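Local coordinates for SusD-like carbohydrate binding protein (Bacteroides vulgatus, PDB 3LEW) that probably binds carbohydrate at the outer membrane as a member of the SusD family of nutrient-binding proteins, at residues 422-427 with 445-450. Numbering follows the deposited sequence.
Sequences NAYPEG and KKTQGH
Thr447 and the Pro425-Glu426 backbone hold the loop 422-427 against strand 440-448, in the SusD-family region of the chain. The loop, which leads into strand 429-434, runs antiparallel to the outgoing part of that strand's hairpin partner, 440-448, but a single direct backbone bond joins the two segments, and water fills much of the seam. The hydroxyl of Thr447 sits between its own backbone N and carbonyl carbon (chi1 42°), from where OG1 donates to Pro425 O at 2.7 Å, tilted 27° from the carbonyl plane. Thr447 N donates to Glu426 O (2.8 Å), approaching from well above that carbonyl plane. A valine in place of Thr447 would probably leave Pro425 O without its hydroxyl donor, so that the backbone bond to Glu426 O alone would tie the loop here. Tyr424, its ring swung anti to the backbone N (chi1 -161°), presents its CD2-CE2 edge to Thr447, with OG1 near the ring plane 3.9 Å from CE2. Pro425 CD lies over one face of this ring, offset toward the rim, and Tyr291 meets the ring edge-to-face. The CB of Tyr424 rests on Gly449 CA, where a side chain on the glycine would clash. Glu426 and Lys446 pass each other at a slant: the bent Lys446 chain lays CD alongside Glu426, 3.9 Å from its CB and 3.7 Å from OE1, while NZ stays 4.7 Å from OE1. Glu426 OE2 is instead hydrogen-bonded to Tyr321 on the neighbouring strand. Farther along, one water links Tyr424 N to His450 O. Another closes the far end, accepting from His450 N at 2.9 Å and donating to Asn422 O.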
ATOM      1  N   ASN A 422     -14.582   9.876  14.046  1.00 15.28           N
ATOM      2  CA  ASN A 422     -15.257  10.448  15.191  1.00 15.66           C
ATOM      3  C   ASN A 422     -14.320  11.234  16.105  1.00 15.70           C
ATOM      4  O   ASN A 422     -13.157  10.913  16.234  1.00 15.51           O
ATOM      5  CB  ASN A 422     -16.011   9.345  15.938  1.00 15.86           C
ATOM      6  CG  ASN A 422     -17.157   8.806  15.107  1.00 17.68           C
ATOM      7  OD1 ASN A 422     -17.972   9.585  14.610  1.00 19.67           O
ATOM      8  ND2 ASN A 422     -17.191   7.493  14.892  1.00 18.66           N
ATOM      9  N   ALA A 423     -14.871  12.275  16.731  1.00 15.88           N
ATOM     10  CA  ALA A 423     -14.139  13.153  17.631  1.00 16.70           C
ATOM     11  C   ALA A 423     -13.842  12.413  18.947  1.00 16.68           C
ATOM     12  O   ALA A 423     -14.711  11.761  19.494  1.00 16.67           O
ATOM     13  CB  ALA A 423     -14.967  14.440  17.920  1.00 17.09           C
ATOM     14  N   TYR A 424     -12.603  12.519  19.432  1.00 16.83           N
ATOM     15  CA  TYR A 424     -12.199  11.992  20.738  1.00 16.64           C
ATOM     16  C   TYR A 424     -12.096  13.122  21.752  1.00 17.29           C
ATOM     17  O   TYR A 424     -11.574  14.194  21.429  1.00 16.29           O
ATOM     18  CB  TYR A 424     -10.854  11.244  20.589  1.00 16.89           C
ATOM     19  CG  TYR A 424     -10.576  10.295  21.738  1.00 16.12           C
ATOM     20  CD1 TYR A 424     -11.170   9.029  21.784  1.00 15.77           C
ATOM     21  CD2 TYR A 424      -9.797  10.682  22.803  1.00 15.32           C
ATOM     22  CE1 TYR A 424     -10.999   8.194  22.839  1.00 15.77           C
ATOM     23  CE2 TYR A 424      -9.600   9.853  23.855  1.00 16.57           C
ATOM     24  CZ  TYR A 424     -10.197   8.585  23.874  1.00 17.04           C
ATOM     25  OH  TYR A 424      -9.965   7.755  24.936  1.00 18.31           O
ATOM     26  N   PRO A 425     -12.582  12.911  22.996  1.00 18.31           N
ATOM     27  CA  PRO A 425     -12.456  14.007  23.970  1.00 19.07           C
ATOM     28  C   PRO A 425     -10.993  14.339  24.302  1.00 19.92           C
ATOM     29  O   PRO A 425     -10.074  13.511  24.088  1.00 18.75           O
ATOM     30  CB  PRO A 425     -13.212  13.491  25.207  1.00 19.43           C
ATOM     31  CG  PRO A 425     -13.197  12.021  25.101  1.00 19.74           C
ATOM     32  CD  PRO A 425     -13.161  11.692  23.606  1.00 17.97           C
ATOM     33  N   GLU A 426     -10.789  15.570  24.765  1.00 20.88           N
ATOM     34  CA  GLU A 426      -9.481  16.059  25.165  1.00 22.25           C
ATOM     35  C   GLU A 426      -9.010  15.656  26.555  1.00 22.30           C
ATOM     36  O   GLU A 426      -7.840  15.846  26.884  1.00 21.00           O
ATOM     37  CB  GLU A 426      -9.448  17.589  25.054  1.00 23.37           C
ATOM     38  CG  GLU A 426      -9.423  18.078  23.614  1.00 26.65           C
ATOM     39  CD  GLU A 426      -8.852  19.506  23.496  1.00 31.16           C
ATOM     40  OE1 GLU A 426      -9.212  20.355  24.356  1.00 33.20           O
ATOM     41  OE2 GLU A 426      -8.042  19.757  22.571  1.00 27.12           O
ATOM     42  N   GLY A 427      -9.894  15.120  27.393  1.00 23.39           N
ATOM     43  CA  GLY A 427      -9.491  14.735  28.747  1.00 23.90           C
ATOM     44  C   GLY A 427      -9.416  15.984  29.621  1.00 24.68           C
ATOM     45  O   GLY A 427     -10.339  16.792  29.607  1.00 24.78           O
ATOM     46  N   LYS A 445      -2.358  14.882  31.121  1.00 23.84           N
ATOM     47  CA  LYS A 445      -2.191  15.313  29.724  1.00 21.29           C
ATOM     48  C   LYS A 445      -3.514  15.303  28.958  1.00 20.07           C
ATOM     49  O   LYS A 445      -4.361  14.451  29.173  1.00 19.82           O
ATOM     50  CB  LYS A 445      -1.216  14.383  28.984  1.00 21.49           C
ATOM     51  CG  LYS A 445       0.148  14.274  29.586  1.00 20.57           C
ATOM     52  CD  LYS A 445       0.872  15.587  29.542  1.00 20.68           C
ATOM     53  CE  LYS A 445       2.307  15.410  29.949  1.00 20.58           C
ATOM     54  NZ  LYS A 445       2.930  16.708  30.257  1.00 16.17           N
ATOM     55  N   LYS A 446      -3.660  16.217  28.011  1.00 18.51           N
ATOM     56  CA  LYS A 446      -4.780  16.208  27.080  1.00 17.82           C
ATOM     57  C   LYS A 446      -4.600  15.155  25.996  1.00 15.89           C
ATOM     58  O   LYS A 446      -3.494  14.927  25.563  1.00 15.13           O
ATOM     59  CB  LYS A 446      -4.944  17.554  26.404  1.00 18.33           C
ATOM     60  CG  LYS A 446      -5.504  18.598  27.366  1.00 22.29           C
ATOM     61  CD  LYS A 446      -6.420  19.531  26.635  1.00 27.57           C
ATOM     62  CE  LYS A 446      -5.752  20.815  26.349  1.00 30.62           C
ATOM     63  NZ  LYS A 446      -5.944  21.754  27.505  1.00 32.08           N
ATOM     64  N   THR A 447      -5.699  14.542  25.574  1.00 14.81           N
ATOM     65  CA  THR A 447      -5.666  13.448  24.595  1.00 13.96           C
ATOM     66  C   THR A 447      -6.085  13.974  23.220  1.00 14.50           C
ATOM     67  O   THR A 447      -7.099  14.640  23.083  1.00 14.80           O
ATOM     68  CB  THR A 447      -6.650  12.332  25.004  1.00 14.55           C
ATOM     69  OG1 THR A 447      -7.876  12.933  25.472  1.00 12.55           O
ATOM     70  CG2 THR A 447      -6.047  11.450  26.137  1.00 13.26           C
ATOM     71  N   GLN A 448      -5.320  13.643  22.182  1.00 13.78           N
ATOM     72  CA  GLN A 448      -5.646  14.054  20.813  1.00 14.46           C
ATOM     73  C   GLN A 448      -6.091  12.884  19.946  1.00 14.30           C
ATOM     74  O   GLN A 448      -5.311  11.929  19.737  1.00 14.09           O
ATOM     75  CB  GLN A 448      -4.408  14.694  20.163  1.00 15.64           C
ATOM     76  CG  GLN A 448      -4.640  15.273  18.768  1.00 16.39           C
ATOM     77  CD  GLN A 448      -5.664  16.373  18.770  1.00 16.59           C
ATOM     78  OE1 GLN A 448      -5.541  17.360  19.514  1.00 17.71           O
ATOM     79  NE2 GLN A 448      -6.704  16.208  17.946  1.00 21.44           N
ATOM     80  N   GLY A 449      -7.298  13.010  19.393  1.00 13.32           N
ATOM     81  CA  GLY A 449      -7.789  12.115  18.343  1.00 13.83           C
ATOM     82  C   GLY A 449      -7.828  12.764  16.948  1.00 13.74           C
ATOM     83  O   GLY A 449      -7.065  13.683  16.644  1.00 12.24           O
ATOM     84  N   HIS A 450      -8.749  12.310  16.116  1.00 13.27           N
ATOM     85  CA  HIS A 450      -8.883  12.865  14.772  1.00 13.71           C
ATOM     86  C   HIS A 450      -9.046  14.384  14.774  1.00 14.58           C
ATOM     87  O   HIS A 450      -9.582  14.964  15.728  1.00 13.72           O
ATOM     88  CB  HIS A 450     -10.091  12.249  14.065  1.00 14.32           C
ATOM     89  CG  HIS A 450      -9.791  10.957  13.359  1.00 13.24           C
ATOM     90  ND1 HIS A 450      -8.836  10.855  12.366  1.00 13.15           N
ATOM     91  CD2 HIS A 450     -10.322   9.709  13.500  1.00 14.42           C
ATOM     92  CE1 HIS A 450      -8.811   9.617  11.919  1.00 14.55           C
ATOM     93  NE2 HIS A 450      -9.708   8.905  12.571  1.00 13.38           N
TER
HETATM   94  O   HOH W   1     -10.648  10.259  17.036  1.00 14.07           O
HETATM   95  O   HOH W   2     -10.654  14.238  18.161  1.00 16.52           O
HETATM   96  O   HOH W   3      -8.997  14.887  20.945  1.00 20.13           O
HETATM   97  O   HOH W   4      -7.348  18.731  20.437  1.00 36.37           O